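Local structure of major capsid protein (Faustovirus, 5J7O) at residues N26-S31 and I51-I56; F66-Y71 and F400-I405; S31-R36 and P44-V49. The protein forms the trimeric double jelly-roll unit from which the Faustovirus capsid shell is probably built. All blocks are in the same frame, centred on the assembly; numbering follows the deposited sequence.

Interaction 1: N26-S31 and I51-I56; sequences NDRIKS and IERTHI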
ATOM      1  N   ASN B  26      32.546 -34.933  13.812  1.00 48.02           N
ATOM      2  CA  ASN B  26      33.733 -35.102  14.646  1.00 51.33           C
ATOM      3  C   ASN B  26      34.571 -36.283  14.176  1.00 54.74           C
ATOM      4  O   ASN B  26      35.806 -36.209  14.157  1.00 55.96           O
ATOM      5  CB  ASN B  26      33.330 -35.282  16.110  1.00 52.46           C
ATOM      6  CG  ASN B  26      32.885 -33.987  16.758  1.00 53.45           C
ATOM      7  OD1 ASN B  26      33.307 -32.902  16.357  1.00 54.22           O
ATOM      8  ND2 ASN B  26      32.031 -34.094  17.768  1.00 53.40           N
ATOM      9  N   ASP B  27      33.917 -37.382  13.789  1.00 57.36           N
ATOM     10  CA  ASP B  27      34.650 -38.535  13.277  1.00 60.55           C
ATOM     11  C   ASP B  27      35.365 -38.199  11.976  1.00 57.83           C
ATOM     12  O   ASP B  27      36.483 -38.667  11.735  1.00 58.95           O
ATOM     13  CB  ASP B  27      33.702 -39.716  13.077  1.00 67.11           C
ATOM     14  CG  ASP B  27      33.247 -40.327  14.386  1.00 75.02           C
ATOM     15  OD1 ASP B  27      34.021 -40.277  15.367  1.00 80.16           O
ATOM     16  OD2 ASP B  27      32.119 -40.860  14.435  1.00 75.01           O
ATOM     17  N   ARG B  28      34.734 -37.389  11.122  1.00 52.98           N
ATOM     18  CA  ARG B  28      35.378 -36.995   9.875  1.00 51.66           C
ATOM     19  C   ARG B  28      36.584 -36.101  10.136  1.00 51.16           C
ATOM     20  O   ARG B  28      37.618 -36.236   9.472  1.00 51.59           O
ATOM     21  CB  ARG B  28      34.373 -36.295   8.960  1.00 50.77           C
ATOM     22  CG  ARG B  28      33.201 -37.173   8.556  1.00 49.59           C
ATOM     23  CD  ARG B  28      32.567 -36.704   7.254  1.00 49.14           C
ATOM     24  NE  ARG B  28      33.573 -36.389   6.244  1.00 49.73           N
ATOM     25  CZ  ARG B  28      33.747 -35.181   5.717  1.00 49.67           C
ATOM     26  NH1 ARG B  28      32.969 -34.176   6.093  1.00 46.99           N
ATOM     27  NH2 ARG B  28      34.690 -34.981   4.807  1.00 50.32           N
ATOM     28  N   ILE B  29      36.475 -35.189  11.103  1.00 51.10           N
ATOM     29  CA  ILE B  29      37.593 -34.309  11.426  1.00 51.44           C
ATOM     30  C   ILE B  29      38.734 -35.104  12.049  1.00 53.02           C
ATOM     31  O   ILE B  29      39.895 -34.979  11.639  1.00 54.09           O
ATOM     32  CB  ILE B  29      37.129 -33.171  12.352  1.00 50.28           C
ATOM     33  CG1 ILE B  29      36.138 -32.260  11.625  1.00 40.73           C
ATOM     34  CG2 ILE B  29      38.323 -32.378  12.865  1.00 41.98           C
ATOM     35  CD1 ILE B  29      35.510 -31.213  12.518  1.00 48.80           C
ATOM     36  N   LYS B  30      38.421 -35.930  13.052  1.00 56.09           N
ATOM     37  CA  LYS B  30      39.449 -36.738  13.702  1.00 60.23           C
ATOM     38  C   LYS B  30      40.144 -37.654  12.703  1.00 59.80           C
ATOM     39  O   LYS B  30      41.361 -37.866  12.784  1.00 58.56           O
ATOM     40  CB  LYS B  30      38.832 -37.552  14.840  1.00 63.92           C
ATOM     41  CG  LYS B  30      39.755 -38.609  15.421  1.00 69.41           C
ATOM     42  CD  LYS B  30      39.156 -39.242  16.663  1.00 73.64           C
ATOM     43  CE  LYS B  30      38.928 -38.201  17.745  1.00 75.81           C
ATOM     44  NZ  LYS B  30      38.422 -38.808  19.006  1.00 79.28           N
ATOM     45  N   SER B  31      39.389 -38.201  11.751  1.00 59.61           N
ATOM     46  CA  SER B  31      39.988 -39.018  10.701  1.00 61.52           C
ATOM     47  C   SER B  31      40.904 -38.180   9.817  1.00 61.55           C
ATOM     48  O   SER B  31      42.091 -38.489   9.662  1.00 62.90           O
ATOM     49  CB  SER B  31      38.888 -39.680   9.870  1.00 62.61           C
ATOM     50  OG  SER B  31      39.420 -40.304   8.716  1.00 64.41           O
ATOM     51  N   ILE B  51      35.165 -30.391   5.032  1.00 70.99           N
ATOM     52  CA  ILE B  51      33.986 -30.408   5.892  1.00 70.40           C
ATOM     53  C   ILE B  51      32.716 -30.324   5.057  1.00 70.10           C
ATOM     54  O   ILE B  51      31.756 -31.074   5.281  1.00 71.43           O
ATOM     55  CB  ILE B  51      34.054 -29.267   6.925  1.00 68.89           C
ATOM     56  CG1 ILE B  51      35.331 -29.362   7.761  1.00 67.92           C
ATOM     57  CG2 ILE B  51      32.822 -29.278   7.824  1.00 68.93           C
ATOM     58  CD1 ILE B  51      35.470 -30.657   8.521  1.00 68.34           C
ATOM     59  N   GLU B  52      32.694 -29.426   4.072  1.00 67.91           N
ATOM     60  CA  GLU B  52      31.470 -29.154   3.327  1.00 67.14           C
ATOM     61  C   GLU B  52      31.071 -30.280   2.379  1.00 67.17           C
ATOM     62  O   GLU B  52      29.997 -30.190   1.772  1.00 67.86           O
ATOM     63  CB  GLU B  52      31.607 -27.838   2.561  1.00 67.80           C
ATOM     64  CG  GLU B  52      31.604 -26.623   3.478  1.00 70.05           C
ATOM     65  CD  GLU B  52      31.349 -25.323   2.745  1.00 73.52           C
ATOM     66  OE1 GLU B  52      32.316 -24.731   2.221  1.00 76.45           O
ATOM     67  OE2 GLU B  52      30.177 -24.896   2.689  1.00 73.14           O
ATOM     68  N   ARG B  53      31.878 -31.336   2.242  1.00 65.86           N
ATOM     69  CA  ARG B  53      31.434 -32.495   1.477  1.00 64.28           C
ATOM     70  C   ARG B  53      30.254 -33.196   2.141  1.00 61.00           C
ATOM     71  O   ARG B  53      29.531 -33.938   1.468  1.00 60.21           O
ATOM     72  CB  ARG B  53      32.589 -33.482   1.276  1.00 66.00           C
ATOM     73  CG  ARG B  53      33.847 -32.844   0.712  1.00 67.34           C
ATOM     74  CD  ARG B  53      34.765 -33.838   0.015  1.00 69.77           C
ATOM     75  NE  ARG B  53      34.869 -35.113   0.715  1.00 71.89           N
ATOM     76  CZ  ARG B  53      34.561 -36.286   0.170  1.00 73.64           C
ATOM     77  NH1 ARG B  53      34.140 -36.344  -1.087  1.00 73.34           N
ATOM     78  NH2 ARG B  53      34.684 -37.403   0.875  1.00 75.61           N
ATOM     79  N   THR B  54      30.046 -32.975   3.438  1.00 57.51           N
ATOM     80  CA  THR B  54      28.901 -33.520   4.160  1.00 54.10           C
ATOM     81  C   THR B  54      28.077 -32.459   4.871  1.00 53.13           C
ATOM     82  O   THR B  54      26.846 -32.504   4.815  1.00 53.72           O
ATOM     83  CB  THR B  54      29.359 -34.566   5.192  1.00 50.96           C
ATOM     84  OG1 THR B  54      30.165 -33.933   6.194  1.00 50.67           O
ATOM     85  CG2 THR B  54      30.162 -35.669   4.521  1.00 49.22           C
ATOM     86  N   HIS B  55      28.718 -31.500   5.533  1.00 50.78           N
ATOM     87  CA  HIS B  55      28.027 -30.531   6.371  1.00 49.42           C
ATOM     88  C   HIS B  55      28.057 -29.140   5.750  1.00 54.90           C
ATOM     89  O   HIS B  55      29.025 -28.753   5.095  1.00 57.35           O
ATOM     90  CB  HIS B  55      28.644 -30.479   7.772  1.00 45.51           C
ATOM     91  CG  HIS B  55      28.328 -31.676   8.613  1.00 42.78           C
ATOM     92  ND1 HIS B  55      28.899 -32.911   8.397  1.00 43.09           N
ATOM     93  CD2 HIS B  55      27.494 -31.827   9.669  1.00 42.14           C
ATOM     94  CE1 HIS B  55      28.433 -33.771   9.286  1.00 43.90           C
ATOM     95  NE2 HIS B  55      27.579 -33.138  10.069  1.00 43.86           N
ATOM     96  N   ILE B  56      26.983 -28.385   5.974  1.00 56.89           N
ATOM     97  CA  ILE B  56      26.863 -27.017   5.479  1.00 58.01           C
ATOM     98  C   ILE B  56      27.306 -26.059   6.576  1.00 55.00           C
ATOM     99  O   ILE B  56      26.976 -26.245   7.755  1.00 54.21           O
ATOM    100  CB  ILE B  56      25.424 -26.720   5.005  1.00 63.07           C
ATOM    101  CG1 ILE B  56      25.063 -27.562   3.779  1.00 70.31           C
ATOM    102  CG2 ILE B  56      25.227 -25.241   4.729  1.00 62.08           C
ATOM    103  CD1 ILE B  56      23.593 -27.515   3.427  1.00 76.15           C
TER

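Interaction 2: F66-Y71 and F400-I405; sequences FAAMGY and FVTPEI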
ATOM      1  N   PHE B  66      34.551 -13.764 -10.368  1.00 40.29           N
ATOM      2  CA  PHE B  66      33.810 -13.784 -11.619  1.00 41.03           C
ATOM      3  C   PHE B  66      34.729 -13.426 -12.777  1.00 40.24           C
ATOM      4  O   PHE B  66      35.612 -12.575 -12.641  1.00 38.25           O
ATOM      5  CB  PHE B  66      32.601 -12.842 -11.580  1.00 43.26           C
ATOM      6  CG  PHE B  66      32.943 -11.393 -11.366  1.00 44.25           C
ATOM      7  CD1 PHE B  66      33.170 -10.901 -10.091  1.00 44.83           C
ATOM      8  CD2 PHE B  66      32.989 -10.513 -12.436  1.00 43.93           C
ATOM      9  CE1 PHE B  66      33.465  -9.567  -9.891  1.00 44.27           C
ATOM     10  CE2 PHE B  66      33.284  -9.177 -12.241  1.00 43.53           C
ATOM     11  CZ  PHE B  66      33.521  -8.704 -10.966  1.00 43.69           C
ATOM     12  N   ALA B  67      34.537 -14.115 -13.900  1.00 40.45           N
ATOM     13  CA  ALA B  67      35.211 -13.742 -15.135  1.00 42.01           C
ATOM     14  C   ALA B  67      34.967 -12.269 -15.411  1.00 42.38           C
ATOM     15  O   ALA B  67      33.816 -11.829 -15.489  1.00 41.56           O
ATOM     16  CB  ALA B  67      34.707 -14.602 -16.294  1.00 32.58           C
ATOM     17  N   ALA B  68      36.058 -11.511 -15.529  1.00 44.56           N
ATOM     18  CA  ALA B  68      35.987 -10.055 -15.548  1.00 44.74           C
ATOM     19  C   ALA B  68      34.960  -9.561 -16.555  1.00 44.30           C
ATOM     20  O   ALA B  68      34.942  -9.995 -17.711  1.00 43.62           O
ATOM     21  CB  ALA B  68      37.364  -9.467 -15.866  1.00 44.58           C
ATOM     22  N   MET B  69      34.090  -8.663 -16.099  1.00 45.26           N
ATOM     23  CA  MET B  69      33.061  -8.100 -16.957  1.00 47.65           C
ATOM     24  C   MET B  69      32.724  -6.695 -16.485  1.00 48.38           C
ATOM     25  O   MET B  69      32.977  -6.321 -15.337  1.00 50.57           O
ATOM     26  CB  MET B  69      31.796  -8.974 -16.984  1.00 50.41           C
ATOM     27  CG  MET B  69      31.048  -9.093 -15.657  1.00 55.02           C
ATOM     28  SD  MET B  69      29.944  -7.712 -15.269  1.00 59.45           S
ATOM     29  CE  MET B  69      29.104  -7.489 -16.833  1.00 59.13           C
ATOM     30  N   GLY B  70      32.142  -5.925 -17.395  1.00 47.33           N
ATOM     31  CA  GLY B  70      31.620  -4.611 -17.079  1.00 45.71           C
ATOM     32  C   GLY B  70      30.574  -4.244 -18.103  1.00 43.72           C
ATOM     33  O   GLY B  70      30.564  -4.771 -19.219  1.00 44.06           O
ATOM     34  N   TYR B  71      29.679  -3.341 -17.713  1.00 41.23           N
ATOM     35  CA  TYR B  71      28.611  -2.920 -18.605  1.00 41.81           C
ATOM     36  C   TYR B  71      28.578  -1.403 -18.722  1.00 43.07           C
ATOM     37  O   TYR B  71      29.153  -0.676 -17.908  1.00 44.61           O
ATOM     38  CB  TYR B  71      27.236  -3.458 -18.159  1.00 40.72           C
ATOM     39  CG  TYR B  71      26.744  -3.008 -16.798  1.00 40.63           C
ATOM     40  CD1 TYR B  71      26.112  -1.781 -16.632  1.00 40.27           C
ATOM     41  CD2 TYR B  71      26.872  -3.832 -15.687  1.00 40.40           C
ATOM     42  CE1 TYR B  71      25.650  -1.375 -15.394  1.00 39.53           C
ATOM     43  CE2 TYR B  71      26.411  -3.436 -14.446  1.00 39.85           C
ATOM     44  CZ  TYR B  71      25.801  -2.208 -14.305  1.00 39.27           C
ATOM     45  OH  TYR B  71      25.340  -1.810 -13.071  1.00 37.76           O
ATOM     46  N   PHE B 400      30.754  -6.046 -21.582  1.00 37.69           N
ATOM     47  CA  PHE B 400      32.102  -6.302 -22.066  1.00 40.87           C
ATOM     48  C   PHE B 400      32.749  -7.379 -21.207  1.00 42.74           C
ATOM     49  O   PHE B 400      32.621  -7.361 -19.979  1.00 41.53           O
ATOM     50  CB  PHE B 400      32.953  -5.026 -22.038  1.00 42.10           C
ATOM     51  CG  PHE B 400      32.385  -3.898 -22.853  1.00 45.06           C
ATOM     52  CD1 PHE B 400      31.389  -3.085 -22.336  1.00 46.42           C
ATOM     53  CD2 PHE B 400      32.850  -3.647 -24.133  1.00 46.52           C
ATOM     54  CE1 PHE B 400      30.864  -2.047 -23.083  1.00 47.27           C
ATOM     55  CE2 PHE B 400      32.330  -2.609 -24.884  1.00 46.71           C
ATOM     56  CZ  PHE B 400      31.336  -1.809 -24.358  1.00 47.55           C
ATOM     57  N   VAL B 401      33.437  -8.319 -21.855  1.00 44.42           N
ATOM     58  CA  VAL B 401      34.121  -9.412 -21.174  1.00 44.12           C
ATOM     59  C   VAL B 401      35.513  -9.563 -21.773  1.00 50.30           C
ATOM     60  O   VAL B 401      35.825  -9.011 -22.830  1.00 52.07           O
ATOM     61  CB  VAL B 401      33.345 -10.745 -21.271  1.00 38.45           C
ATOM     62  CG1 VAL B 401      31.992 -10.630 -20.579  1.00 34.47           C
ATOM     63  CG2 VAL B 401      33.176 -11.155 -22.726  1.00 36.26           C
ATOM     64  N   THR B 402      36.356 -10.325 -21.079  1.00 55.51           N
ATOM     65  CA  THR B 402      37.727 -10.515 -21.524  1.00 56.29           C
ATOM     66  C   THR B 402      37.760 -11.305 -22.832  1.00 55.44           C
ATOM     67  O   THR B 402      36.874 -12.123 -23.097  1.00 58.40           O
ATOM     68  CB  THR B 402      38.545 -11.247 -20.460  1.00 58.80           C
ATOM     69  OG1 THR B 402      38.027 -12.571 -20.281  1.00 60.95           O
ATOM     70  CG2 THR B 402      38.486 -10.500 -19.138  1.00 58.03           C
ATOM     71  N   PRO B 403      38.771 -11.070 -23.674  1.00 52.97           N
ATOM     72  CA  PRO B 403      38.848 -11.810 -24.944  1.00 53.44           C
ATOM     73  C   PRO B 403      39.004 -13.310 -24.766  1.00 53.18           C
ATOM     74  O   PRO B 403      38.484 -14.075 -25.587  1.00 53.92           O
ATOM     75  CB  PRO B 403      40.077 -11.195 -25.631  1.00 55.39           C
ATOM     76  CG  PRO B 403      40.238  -9.851 -24.998  1.00 54.82           C
ATOM     77  CD  PRO B 403      39.806 -10.027 -23.574  1.00 53.01           C
ATOM     78  N   GLU B 404      39.701 -13.755 -23.718  1.00 52.47           N
ATOM     79  CA  GLU B 404      39.916 -15.184 -23.522  1.00 51.38           C
ATOM     80  C   GLU B 404      38.609 -15.901 -23.209  1.00 50.84           C
ATOM     81  O   GLU B 404      38.313 -16.955 -23.784  1.00 50.86           O
ATOM     82  CB  GLU B 404      40.937 -15.418 -22.408  1.00 51.46           C
ATOM     83  CG  GLU B 404      42.328 -14.872 -22.697  1.00 54.57           C
ATOM     84  CD  GLU B 404      42.463 -13.396 -22.373  1.00 58.44           C
ATOM     85  OE1 GLU B 404      43.590 -12.867 -22.469  1.00 60.87           O
ATOM     86  OE2 GLU B 404      41.445 -12.764 -22.019  1.00 59.82           O
ATOM     87  N   ILE B 405      37.811 -15.343 -22.297  1.00 50.33           N
ATOM     88  CA  ILE B 405      36.543 -15.973 -21.942  1.00 49.27           C
ATOM     89  C   ILE B 405      35.522 -15.805 -23.062  1.00 51.70           C
ATOM     90  O   ILE B 405      34.648 -16.662 -23.248  1.00 52.76           O
ATOM     91  CB  ILE B 405      36.032 -15.405 -20.604  1.00 45.54           C
ATOM     92  CG1 ILE B 405      36.992 -15.779 -19.476  1.00 45.60           C
ATOM     93  CG2 ILE B 405      34.640 -15.922 -20.284  1.00 42.41           C
ATOM     94  CD1 ILE B 405      37.087 -17.270 -19.231  1.00 45.28           C
TER

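Interaction 3: S31-R36 and P44-V49; sequences SIMCLR and PTPTLV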
ATOM      1  N   SER B  31      39.389 -38.201  11.751  1.00 59.61           N
ATOM      2  CA  SER B  31      39.988 -39.018  10.701  1.00 61.52           C
ATOM      3  C   SER B  31      40.904 -38.180   9.817  1.00 61.55           C
ATOM      4  O   SER B  31      42.091 -38.489   9.662  1.00 62.90           O
ATOM      5  CB  SER B  31      38.888 -39.680   9.870  1.00 62.61           C
ATOM      6  OG  SER B  31      39.420 -40.304   8.716  1.00 64.41           O
ATOM      7  N   ILE B  32      40.368 -37.095   9.249  1.00 60.03           N
ATOM      8  CA  ILE B  32      41.116 -36.287   8.285  1.00 58.50           C
ATOM      9  C   ILE B  32      42.432 -35.806   8.884  1.00 60.56           C
ATOM     10  O   ILE B  32      43.464 -35.771   8.201  1.00 61.23           O
ATOM     11  CB  ILE B  32      40.249 -35.112   7.792  1.00 54.38           C
ATOM     12  CG1 ILE B  32      39.164 -35.616   6.838  1.00 53.01           C
ATOM     13  CG2 ILE B  32      41.102 -34.057   7.106  1.00 52.74           C
ATOM     14  CD1 ILE B  32      38.174 -34.549   6.421  1.00 51.31           C
ATOM     15  N   MET B  33      42.426 -35.443  10.169  1.00 62.06           N
ATOM     16  CA  MET B  33      43.664 -35.017  10.813  1.00 63.64           C
ATOM     17  C   MET B  33      44.682 -36.147  10.887  1.00 64.43           C
ATOM     18  O   MET B  33      45.891 -35.895  10.841  1.00 63.79           O
ATOM     19  CB  MET B  33      43.378 -34.478  12.214  1.00 65.09           C
ATOM     20  CG  MET B  33      42.720 -33.110  12.238  1.00 65.07           C
ATOM     21  SD  MET B  33      42.483 -32.507  13.919  1.00 64.78           S
ATOM     22  CE  MET B  33      41.488 -33.827  14.605  1.00 64.19           C
ATOM     23  N   CYS B  34      44.219 -37.394  10.998  1.00 66.81           N
ATOM     24  CA  CYS B  34      45.151 -38.509  11.137  1.00 69.01           C
ATOM     25  C   CYS B  34      45.706 -38.952   9.789  1.00 69.83           C
ATOM     26  O   CYS B  34      46.882 -39.322   9.695  1.00 73.14           O
ATOM     27  CB  CYS B  34      44.473 -39.678  11.849  1.00 72.46           C
ATOM     28  SG  CYS B  34      45.636 -40.885  12.530  1.00 77.70           S
ATOM     29  N   LEU B  35      44.878 -38.933   8.740  1.00 66.25           N
ATOM     30  CA  LEU B  35      45.375 -39.221   7.399  1.00 66.20           C
ATOM     31  C   LEU B  35      46.477 -38.245   7.009  1.00 64.45           C
ATOM     32  O   LEU B  35      47.590 -38.648   6.655  1.00 65.63           O
ATOM     33  CB  LEU B  35      44.233 -39.164   6.379  1.00 67.03           C
ATOM     34  CG  LEU B  35      43.319 -40.374   6.185  1.00 67.84           C
ATOM     35  CD1 LEU B  35      42.237 -40.405   7.239  1.00 68.42           C
ATOM     36  CD2 LEU B  35      42.696 -40.335   4.800  1.00 66.56           C
ATOM     37  N   ARG B  36      46.177 -36.945   7.076  1.00 61.49           N
ATOM     38  CA  ARG B  36      47.157 -35.928   6.710  1.00 59.48           C
ATOM     39  C   ARG B  36      48.424 -36.051   7.547  1.00 58.96           C
ATOM     40  O   ARG B  36      49.534 -35.856   7.037  1.00 58.68           O
ATOM     41  CB  ARG B  36      46.543 -34.535   6.860  1.00 59.73           C
ATOM     42  CG  ARG B  36      45.364 -34.274   5.935  1.00 60.02           C
ATOM     43  CD  ARG B  36      44.756 -32.905   6.189  1.00 60.73           C
ATOM     44  NE  ARG B  36      45.738 -31.835   6.040  1.00 61.13           N
ATOM     45  CZ  ARG B  36      45.933 -31.150   4.918  1.00 59.88           C
ATOM     46  NH1 ARG B  36      45.209 -31.419   3.841  1.00 59.87           N
ATOM     47  NH2 ARG B  36      46.850 -30.193   4.873  1.00 59.15           N
ATOM     48  N   PRO B  44      47.737 -30.751   9.934  1.00 56.48           N
ATOM     49  CA  PRO B  44      46.725 -31.811   9.833  1.00 56.62           C
ATOM     50  C   PRO B  44      45.287 -31.320   9.880  1.00 55.14           C
ATOM     51  O   PRO B  44      44.378 -32.119   9.615  1.00 54.16           O
ATOM     52  CB  PRO B  44      47.036 -32.695  11.046  1.00 57.97           C
ATOM     53  CG  PRO B  44      47.591 -31.742  12.051  1.00 58.38           C
ATOM     54  CD  PRO B  44      48.360 -30.704  11.269  1.00 57.92           C
ATOM     55  N   THR B  45      45.045 -30.052  10.203  1.00 55.06           N
ATOM     56  CA  THR B  45      43.673 -29.576  10.323  1.00 55.03           C
ATOM     57  C   THR B  45      42.983 -29.597   8.959  1.00 53.57           C
ATOM     58  O   THR B  45      43.599 -29.259   7.943  1.00 52.74           O
ATOM     59  CB  THR B  45      43.635 -28.165  10.912  1.00 54.82           C
ATOM     60  OG1 THR B  45      44.492 -27.301  10.157  1.00 55.55           O
ATOM     61  CG2 THR B  45      44.087 -28.186  12.367  1.00 54.44           C
ATOM     62  N   PRO B  46      41.714 -29.994   8.906  1.00 53.82           N
ATOM     63  CA  PRO B  46      41.044 -30.197   7.615  1.00 53.91           C
ATOM     64  C   PRO B  46      40.830 -28.896   6.854  1.00 53.92           C
ATOM     65  O   PRO B  46      41.077 -27.790   7.337  1.00 52.62           O
ATOM     66  CB  PRO B  46      39.706 -30.832   8.005  1.00 53.76           C
ATOM     67  CG  PRO B  46      39.943 -31.427   9.355  1.00 54.66           C
ATOM     68  CD  PRO B  46      40.920 -30.516  10.030  1.00 54.49           C
ATOM     69  N   THR B  47      40.350 -29.062   5.624  1.00 55.65           N
ATOM     70  CA  THR B  47      40.006 -27.975   4.721  1.00 57.17           C
ATOM     71  C   THR B  47      38.501 -27.729   4.770  1.00 57.59           C
ATOM     72  O   THR B  47      37.712 -28.659   4.951  1.00 57.22           O
ATOM     73  CB  THR B  47      40.460 -28.315   3.292  1.00 58.42           C
ATOM     74  OG1 THR B  47      41.868 -28.076   3.166  1.00 61.43           O
ATOM     75  CG2 THR B  47      39.716 -27.507   2.237  1.00 56.67           C
ATOM     76  N   LEU B  48      38.107 -26.456   4.636  1.00 59.15           N
ATOM     77  CA  LEU B  48      36.685 -26.116   4.634  1.00 60.17           C
ATOM     78  C   LEU B  48      35.910 -26.900   3.581  1.00 62.15           C
ATOM     79  O   LEU B  48      34.747 -27.258   3.807  1.00 61.45           O
ATOM     80  CB  LEU B  48      36.502 -24.615   4.414  1.00 58.33           C
ATOM     81  CG  LEU B  48      36.900 -23.735   5.597  1.00 57.66           C
ATOM     82  CD1 LEU B  48      36.696 -22.264   5.274  1.00 56.99           C
ATOM     83  CD2 LEU B  48      36.114 -24.124   6.840  1.00 56.25           C
ATOM     84  N   VAL B  49      36.525 -27.171   2.428  1.00 65.33           N
ATOM     85  CA  VAL B  49      35.890 -28.033   1.435  1.00 67.36           C
ATOM     86  C   VAL B  49      35.722 -29.446   1.980  1.00 69.77           C
ATOM     87  O   VAL B  49      34.689 -30.091   1.757  1.00 70.58           O
ATOM     88  CB  VAL B  49      36.695 -28.018   0.122  1.00 68.20           C
ATOM     89  CG1 VAL B  49      36.137 -29.032  -0.867  1.00 68.23           C
ATOM     90  CG2 VAL B  49      36.691 -26.624  -0.485  1.00 68.35           C
TER

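Interaction 1: N26-S31 and I51-I56
Ile29, within helix 22-38, and Ile51, in helix 48-52, stand 7.7 Å apart at their CA atoms, the closest pair of CA atoms between the two segments. They belong to a helix-loop-helix at the N-terminal end of the chain; the centre of the contact lies about 54 Å from the centre of the chain. The apolar part is small: CD1 of Ile51 lies 3.6 Å from CG1 of Ile29, the two side chains crossing at a slant.

Arg28 does the polar work. Its chain bends at chi3 (45°), and CD and the guanidinium run alongside Thr54 in the opposite sense, with Thr54 CG2 over one guanidinium face, 3.5 Å from NH1. The same NH1 gives two weak bonds, to Ile51 O at 3.4 Å near the guanidinium plane and to Thr54 OG1 at 2.8 Å, where the N-H points well off line (118°). The stronger partner of the group is Asp50 O, reached by NH2. Arg53 NE comes within 4.1 Å of that NH2, the guanidinium planes 69° apart, and a bound peptide packs against both arginines. His55 NE2 bonds to Ala21 O, while Thr54 OG1 lies in the plane of the ring at its edge, 2.7 Å from ND1 in a hydrogen bond.

Interaction 2: F66-Y71 and F400-I405
The Phe400 ring meets Gly70 at its edge: Gly70 O lies near the ring plane, 3.6 Å from CD1, and residues 66-71 approach neither face. Phe96 adds an edge-to-face ring contact from outside the two segments. The same Gly70 O accepts from Phe400 N at 2.7 Å and almost straight (170°), nearly in line with the carbonyl. The return bond, Gly70 N to Phe400 O, is 3.0 Å long and lies in the carbonyl plane. Together they define Gly70 and Phe400 as an antiparallel hydrogen-bonded pair, part of a sheet of the double jelly-roll capsid protein. Phe400 O also receives a CA-H...O contact from Met69 CA at 3.1 Å.

Beyond the pair, side-chain contacts are mostly apolar. Met69 CB rests 4.0 Å from Val401 CG1, and Ala67 CB packs on Ile405 CG1. Thr402 works in two directions: with OG1 between backbone N and carbonyl carbon (chi1 65°), CG2 stands anti to the carbonyl carbon and meets Ala68 CB, 3.6 Å away, while OG1 accepts a weak capping bond from Ile405 N (3.4 Å) at the start of the next helix.

The pairing thus joins strand 69-76 to the end of strand 389-401, just where the chain turns into helix 403-412. Val401 N is hydrogen-bonded to Asp98 OD2, and Leu25, in helix 22-38 of a neighbouring subunit, packs on Ile405.

Interaction 3: S31-R36 and P44-V49
Met33 and Pro44 stand 4.5 Å apart at their CA atoms, where the chain, having left helix 22-38, turns back and lays an extended, proline-bearing segment along the helix's last turns. The arrangement is a helix-loop-helix whose returning limb leads into helix 48-52. No hydrogen bond joins the two segments, so three other kinds of contact carry the packing.

The first is apolar. CG2 of Ile32, anti to its backbone nitrogen, touches the Pro46 ring at CB, 3.6 Å away, and lies equally near CG. Met33 CG comes to 3.9 Å from Pro46 CD, so two successive helix residues meet different atoms of one ring; the Met33 terminus leads away from the limb.

The second is CH...O contact. Pro44 O faces Met33 CA at 3.2 Å with 154° at the hydrogen, and Met33 CG lies close to the same oxygen.

The third is the contact of a charged side chain with the backbone, carried by Arg36. Its CB meets Pro44 CA at 4.0 Å, and a bend at chi3 (57°) folds the chain over the limb, with CD 3.5 Å from Pro44 O and Thr45 O over one face of the guanidinium. The firm partner of this group is Asp43 O, bonded to NE, and Phe41 adds a cation-pi contact. Thr45 O and Pro46 O are both bonded by Arg412 of a neighbouring subunit. Close by, Pro44 CB lies 3.4 Å from Met33 O.

How the interactions relate
From the N terminus, helix 22-38 enters both interaction 1 and interaction 3. Interaction 3 closes first, over residues 37-43, the last two residues of the helix and a short loop. Interaction 1 closes around it, through residues 51-56, which begin in helix 48-52, and the two share Ser31 and touch where Ile29 CG2 lies 4.0 Å from Pro46 CG. Interaction 2 then follows in series, joining strand 69-76 to a strand end more than 300 residues later, with nearest atoms about 17 Å from interaction 1. Within one chain interaction 2 touches neither of the other two. Between subunits the regions do meet: Asn26 packs on Glu404 of a neighbouring copy, so the N-terminal helices of one chain tie into the strand-helix junction of another.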